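Local coordinates for protein extracellular sialidase/neuraminidase, putative (Aspergillus fumigatus, PDB 2XZI) that hydrolyses glycosides of sialic acids, with KDN (deaminated neuraminic acid) as its probable preferred substrate, and is built on a sialidase-type beta-propeller, at residues A53-G57 / W102-P107; G321-A327 / W379-P384. All blocks are in the same frame, centred on the assembly; numbering follows the deposited sequence.

Two contacts in series show how a propeller is held together at its centre and at its rim. Following the chain from the N terminus, interaction 1 closes first: 44 residues after segment 53-57 the chain returns as segment 102-107, and an inner strand, 51-58, of one four-stranded antiparallel sheet packs against 101-109, an outermost strand of the next. That loop is complete long before interaction 2 opens at residues 321-327, so the two neither cross nor nest. Interaction 2 spans 51 residues and joins the outer edge of the sheet that ends in strand 322-323 to the C-terminal helix 377-381. The centres of interaction 1 and interaction 2 lie about 27 Å apart; the nearest atoms of interaction 1 and interaction 2 are about 15 Å apart.

Interaction 1: A53-G57 / W102-P107; sequences AFAEG and WGNPTP
Glu56 reaches from its strand to the backbone of the next sheet, where its OE2 accepts a hydrogen bond from Asn104 N, at 2.9 Å and nearly straight (169°). The amide meets OE2 on the anti side, 21° out of the carboxylate plane. An extended chain beyond CG carries the carboxylate over Gly103, whose CA lies 3.3 Å from Glu56 OE2; the absence of a side chain there gives the oxygen room. Water 1, 2.7 Å from Glu56 OE2 and 2.9 Å from Asn104 OD1, lies between the two side chains. Further along, Phe54 meets two prolines: its CB packs on Pro105 CB at 3.9 Å, and its ring atom CE1 touches Pro107 CB at the same 3.9 Å. Phe54 CG stands beside the backbone N, and the Phe54 and Pro107 side chains slide past each other in opposite directions.

Strands 53-57 and 102-107 run at 155° with axes 6.7 Å apart, yet they belong to different sheets. The contact is thus packing between adjacent blades of a beta-propeller, apolar at the prolines and polar at Glu56.

Beyond these contacts, Leu70 and Tyr72 of strand 68-74 and Leu117 of strand 115-122 also pack on Phe54. The other carboxylate oxygen of Glu56 forms a salt bridge with Arg58, a residue of the pocket that holds deamino-alpha-neuraminic acid, so Glu56 is a second-shell residue linking that arginine to the neighbouring blade. The Asn104 amide group is held by Val185 O and Arg151, with its side chain about 5 Å from the bound sugar.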
loop_
_atom_site.group_PDB
_atom_site.type_symbol
_atom_site.label_atom_id
_atom_site.label_comp_id
_atom_site.label_asym_id
_atom_site.label_seq_id
_atom_site.Cartn_x
_atom_site.Cartn_y
_atom_site.Cartn_z
ATOM N N ALA A 53 -9.921 3.611 1.224
ATOM C CA ALA A 53 -9.211 2.553 0.505
ATOM C C ALA A 53 -8.934 2.986 -0.929
ATOM O O ALA A 53 -9.863 3.365 -1.658
ATOM C CB ALA A 53 -10.050 1.279 0.532
ATOM N N PHE A 54 -7.668 2.914 -1.334
ATOM C CA PHE A 54 -7.209 3.328 -2.650
ATOM C C PHE A 54 -6.689 2.144 -3.431
ATOM O O PHE A 54 -6.243 1.146 -2.850
ATOM C CB PHE A 54 -6.068 4.331 -2.533
ATOM C CG PHE A 54 -6.386 5.526 -1.691
ATOM C CD1 PHE A 54 -6.137 5.511 -0.321
ATOM C CD2 PHE A 54 -6.893 6.677 -2.258
ATOM C CE1 PHE A 54 -6.435 6.633 0.475
ATOM C CE2 PHE A 54 -7.193 7.800 -1.461
ATOM C CZ PHE A 54 -6.940 7.774 -0.107
ATOM N N ALA A 55 -6.747 2.252 -4.753
ATOM C CA ALA A 55 -6.164 1.235 -5.615
ATOM C C ALA A 55 -5.887 1.820 -6.996
ATOM O O ALA A 55 -6.390 2.910 -7.352
ATOM C CB ALA A 55 -7.109 0.046 -5.734
ATOM N N GLU A 56 -5.082 1.091 -7.764
ATOM C CA GLU A 56 -4.963 1.327 -9.182
ATOM C C GLU A 56 -6.067 0.601 -9.921
ATOM O O GLU A 56 -6.206 -0.622 -9.827
ATOM C CB GLU A 56 -3.610 0.813 -9.672
ATOM C CG GLU A 56 -2.447 1.709 -9.293
ATOM C CD GLU A 56 -1.123 1.197 -9.808
ATOM O OE1 GLU A 56 -1.102 0.472 -10.837
ATOM O OE2 GLU A 56 -0.093 1.541 -9.194
ATOM N N GLY A 57 -6.868 1.376 -10.646
ATOM C CA GLY A 57 -7.898 0.828 -11.532
ATOM C C GLY A 57 -7.221 0.636 -12.877
ATOM O O GLY A 57 -6.953 1.585 -13.620
ATOM N N TRP A 102 -1.599 6.456 -13.573
ATOM C CA TRP A 102 -1.626 7.080 -12.254
ATOM C C TRP A 102 -1.642 5.958 -11.226
ATOM O O TRP A 102 -2.577 5.154 -11.215
ATOM C CB TRP A 102 -2.881 7.936 -12.059
ATOM C CG TRP A 102 -2.968 9.137 -12.936
ATOM C CD1 TRP A 102 -3.634 9.224 -14.116
ATOM C CD2 TRP A 102 -2.356 10.415 -12.716
ATOM N NE1 TRP A 102 -3.485 10.489 -14.651
ATOM C CE2 TRP A 102 -2.707 11.235 -13.811
ATOM C CE3 TRP A 102 -1.556 10.949 -11.694
ATOM C CZ2 TRP A 102 -2.274 12.566 -13.923
ATOM C CZ3 TRP A 102 -1.131 12.269 -11.803
ATOM C CH2 TRP A 102 -1.494 13.060 -12.907
ATOM N N GLY A 103 -0.644 5.906 -10.350
ATOM C CA GLY A 103 -0.585 4.792 -9.409
ATOM C C GLY A 103 0.306 4.958 -8.210
ATOM O O GLY A 103 0.625 6.073 -7.797
ATOM N N ASN A 104 0.707 3.817 -7.652
ATOM C CA ASN A 104 1.498 3.783 -6.413
ATOM C C ASN A 104 0.867 4.599 -5.269
ATOM O O ASN A 104 1.530 5.429 -4.653
ATOM C CB ASN A 104 2.933 4.277 -6.672
ATOM C CG ASN A 104 3.785 3.247 -7.363
ATOM O OD1 ASN A 104 3.577 2.943 -8.549
ATOM N ND2 ASN A 104 4.729 2.673 -6.634
ATOM N N PRO A 105 -0.427 4.393 -4.982
ATOM C CA PRO A 105 -0.990 5.224 -3.915
ATOM C C PRO A 105 -0.237 5.075 -2.592
ATOM O O PRO A 105 -0.020 3.956 -2.115
ATOM C CB PRO A 105 -2.429 4.689 -3.778
ATOM C CG PRO A 105 -2.340 3.294 -4.294
ATOM C CD PRO A 105 -1.389 3.370 -5.431
ATOM N N THR A 106 0.172 6.210 -2.018
ATOM C CA THR A 106 0.891 6.230 -0.740
ATOM C C THR A 106 0.324 7.363 0.129
ATOM O O THR A 106 0.853 8.476 0.146
ATOM C CB THR A 106 2.413 6.364 -0.949
ATOM O OG1 THR A 106 2.830 5.427 -1.942
ATOM C CG2 THR A 106 3.177 6.076 0.338
ATOM N N PRO A 107 -0.761 7.068 0.855
ATOM C CA PRO A 107 -1.456 8.063 1.680
ATOM C C PRO A 107 -0.843 8.219 3.061
ATOM O O PRO A 107 -0.245 7.277 3.594
ATOM C CB PRO A 107 -2.877 7.497 1.774
ATOM C CG PRO A 107 -2.664 6.006 1.731
ATOM C CD PRO A 107 -1.550 5.824 0.723
HETATM O O HOH W 1 2.362 0.345 -9.135
#

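Interaction 2: G321-A327 / W379-P384; sequences GRKLEDA and WILNGP
Arg322 and Gly383 bring the two backbones closest, their CA atoms 5.2 Å apart where the short strand 322-323 passes the end of the helix containing Trp379. Beyond that strand the chain turns through a 3-10 segment, 324-326, while Asn382 leaves helical geometry and Gly383 N bonds back to Ile380 O. The side chain of Arg322, extended from CG to NE with CG anti to the backbone N (chi1 -167°), lies across the indole of Trp379. Its guanidinium stacks flat on the ring, centres 4.0 Å apart and planes at 11°, in a cation-pi contact with the five-membered ring. Arg322 CD sits almost directly over the six-membered ring, 3.4 Å from its centroid, as a CH-pi contact. Gly383 CA covers the opposite guanidinium face, leaving the group sandwiched.

Two in-plane bonds fix its rotation: Arg322 NH1 donates to Trp379 O (2.8 Å), and Arg322 NE makes a salt bridge to the anti lone pair of Asp326 OD2 (2.9 Å), probably balancing much of the arginine's charge. At the indole edge, water 2 accepts from Trp379 NE1 and donates to Asp326 O. Ala327 CB packs on Trp379 CZ2 at 3.8 Å.

Phe375 and His12 bring further rings against Trp379, and Ile380 rests on Val307 and Ile309 of strand 305-310. The C-terminal helix thus lies between the edge of that strand's sheet and the sheet containing strands 12-18 and 368-375.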
loop_
_atom_site.group_PDB
_atom_site.type_symbol
_atom_site.label_atom_id
_atom_site.label_comp_id
_atom_site.label_asym_id
_atom_site.label_seq_id
_atom_site.Cartn_x
_atom_site.Cartn_y
_atom_site.Cartn_z
ATOM N N GLY A 321 2.949 -15.662 13.468
ATOM C CA GLY A 321 1.745 -14.944 13.091
ATOM C C GLY A 321 0.665 -15.901 12.650
ATOM O O GLY A 321 0.527 -16.997 13.207
ATOM N N ARG A 322 -0.108 -15.483 11.658
ATOM C CA ARG A 322 -1.190 -16.307 11.148
ATOM C C ARG A 322 -1.323 -16.172 9.630
ATOM O O ARG A 322 -1.237 -15.079 9.077
ATOM C CB ARG A 322 -2.509 -15.973 11.844
ATOM C CG ARG A 322 -3.595 -17.006 11.579
ATOM C CD ARG A 322 -4.752 -16.911 12.543
ATOM N NE ARG A 322 -5.572 -18.117 12.433
ATOM C CZ ARG A 322 -6.573 -18.430 13.246
ATOM N NH1 ARG A 322 -6.902 -17.645 14.263
ATOM N NH2 ARG A 322 -7.221 -19.578 13.054
ATOM N N LYS A 323 -1.524 -17.299 8.966
ATOM C CA LYS A 323 -1.809 -17.294 7.544
ATOM C C LYS A 323 -3.186 -16.737 7.286
ATOM O O LYS A 323 -4.156 -17.162 7.911
ATOM C CB LYS A 323 -1.767 -18.716 6.975
ATOM C CG LYS A 323 -0.444 -19.389 7.093
ATOM C CD LYS A 323 -0.558 -20.787 6.487
ATOM C CE LYS A 323 0.741 -21.547 6.583
ATOM N NZ LYS A 323 0.605 -22.929 6.016
ATOM N N LEU A 324 -3.283 -15.810 6.332
ATOM C CA LEU A 324 -4.606 -15.295 5.948
ATOM C C LEU A 324 -5.535 -16.386 5.396
ATOM O O LEU A 324 -6.763 -16.272 5.519
ATOM C CB LEU A 324 -4.530 -14.121 4.958
ATOM C CG LEU A 324 -3.741 -12.915 5.450
ATOM C CD1 LEU A 324 -3.931 -11.741 4.506
ATOM C CD2 LEU A 324 -4.091 -12.513 6.895
ATOM N N GLU A 325 -4.943 -17.456 4.858
ATOM C CA GLU A 325 -5.738 -18.549 4.310
ATOM C C GLU A 325 -6.525 -19.305 5.392
ATOM O O GLU A 325 -7.429 -20.065 5.077
ATOM C CB GLU A 325 -4.898 -19.480 3.411
ATOM C CG GLU A 325 -3.444 -19.679 3.816
ATOM C CD GLU A 325 -2.564 -20.177 2.672
ATOM O OE1 GLU A 325 -2.943 -21.182 2.025
ATOM O OE2 GLU A 325 -1.489 -19.572 2.426
ATOM N N ASP A 326 -6.212 -19.064 6.667
ATOM C CA ASP A 326 -7.021 -19.609 7.772
ATOM C C ASP A 326 -8.431 -19.012 7.797
ATOM O O ASP A 326 -9.346 -19.582 8.402
ATOM C CB ASP A 326 -6.373 -19.335 9.134
ATOM C CG ASP A 326 -5.096 -20.121 9.375
ATOM O OD1 ASP A 326 -4.666 -20.893 8.500
ATOM O OD2 ASP A 326 -4.530 -19.941 10.480
ATOM N N ALA A 327 -8.590 -17.847 7.165
ATOM C CA ALA A 327 -9.880 -17.185 7.016
ATOM C C ALA A 327 -10.054 -16.878 5.516
ATOM O O ALA A 327 -10.118 -15.721 5.110
ATOM C CB ALA A 327 -9.914 -15.897 7.844
ATOM N N TRP A 379 -7.276 -12.838 16.959
ATOM C CA TRP A 379 -7.302 -13.735 15.812
ATOM C C TRP A 379 -5.881 -14.136 15.392
ATOM O O TRP A 379 -5.608 -15.316 15.155
ATOM C CB TRP A 379 -8.094 -13.150 14.640
ATOM C CG TRP A 379 -8.176 -14.095 13.496
ATOM C CD1 TRP A 379 -9.076 -15.106 13.333
ATOM C CD2 TRP A 379 -7.306 -14.142 12.362
ATOM N NE1 TRP A 379 -8.831 -15.773 12.159
ATOM C CE2 TRP A 379 -7.753 -15.200 11.536
ATOM C CE3 TRP A 379 -6.196 -13.385 11.952
ATOM C CZ2 TRP A 379 -7.124 -15.528 10.325
ATOM C CZ3 TRP A 379 -5.581 -13.698 10.738
ATOM C CH2 TRP A 379 -6.049 -14.760 9.940
ATOM N N ILE A 380 -4.963 -13.176 15.334
ATOM C CA ILE A 380 -3.586 -13.499 14.969
ATOM C C ILE A 380 -2.963 -14.442 15.991
ATOM O O ILE A 380 -2.359 -15.456 15.628
ATOM C CB ILE A 380 -2.700 -12.245 14.883
ATOM C CG1 ILE A 380 -3.275 -11.233 13.881
ATOM C CG2 ILE A 380 -1.274 -12.628 14.476
ATOM C CD1 ILE A 380 -2.515 -9.877 13.822
ATOM N N LEU A 381 -3.101 -14.087 17.267
ATOM C CA LEU A 381 -2.454 -14.814 18.378
ATOM C C LEU A 381 -2.976 -16.226 18.617
ATOM O O LEU A 381 -2.253 -17.066 19.144
ATOM C CB LEU A 381 -2.541 -13.996 19.668
ATOM C CG LEU A 381 -1.765 -12.684 19.615
ATOM C CD1 LEU A 381 -2.224 -11.773 20.761
ATOM C CD2 LEU A 381 -0.263 -12.945 19.638
ATOM N N ASN A 382 -4.219 -16.482 18.227
ATOM C CA ASN A 382 -4.813 -17.806 18.361
ATOM C C ASN A 382 -4.614 -18.686 17.123
ATOM O O ASN A 382 -5.228 -19.750 16.998
ATOM C CB ASN A 382 -6.275 -17.667 18.790
ATOM C CG ASN A 382 -6.387 -17.299 20.262
ATOM O OD1 ASN A 382 -6.077 -18.111 21.137
ATOM N ND2 ASN A 382 -6.811 -16.067 20.549
ATOM N N GLY A 383 -3.731 -18.254 16.223
ATOM C CA GLY A 383 -3.382 -19.033 15.038
ATOM C C GLY A 383 -2.716 -20.346 15.440
ATOM O O GLY A 383 -2.034 -20.398 16.468
ATOM N N PRO A 384 -2.905 -21.401 14.632
ATOM C CA PRO A 384 -2.452 -22.758 14.961
ATOM C C PRO A 384 -0.934 -22.948 14.888
ATOM O O PRO A 384 -0.436 -23.987 15.305
ATOM C CB PRO A 384 -3.152 -23.610 13.896
ATOM C CG PRO A 384 -3.269 -22.713 12.741
ATOM C CD PRO A 384 -3.613 -21.373 13.341
HETATM O O HOH W 2 -10.228 -18.122 11.108
#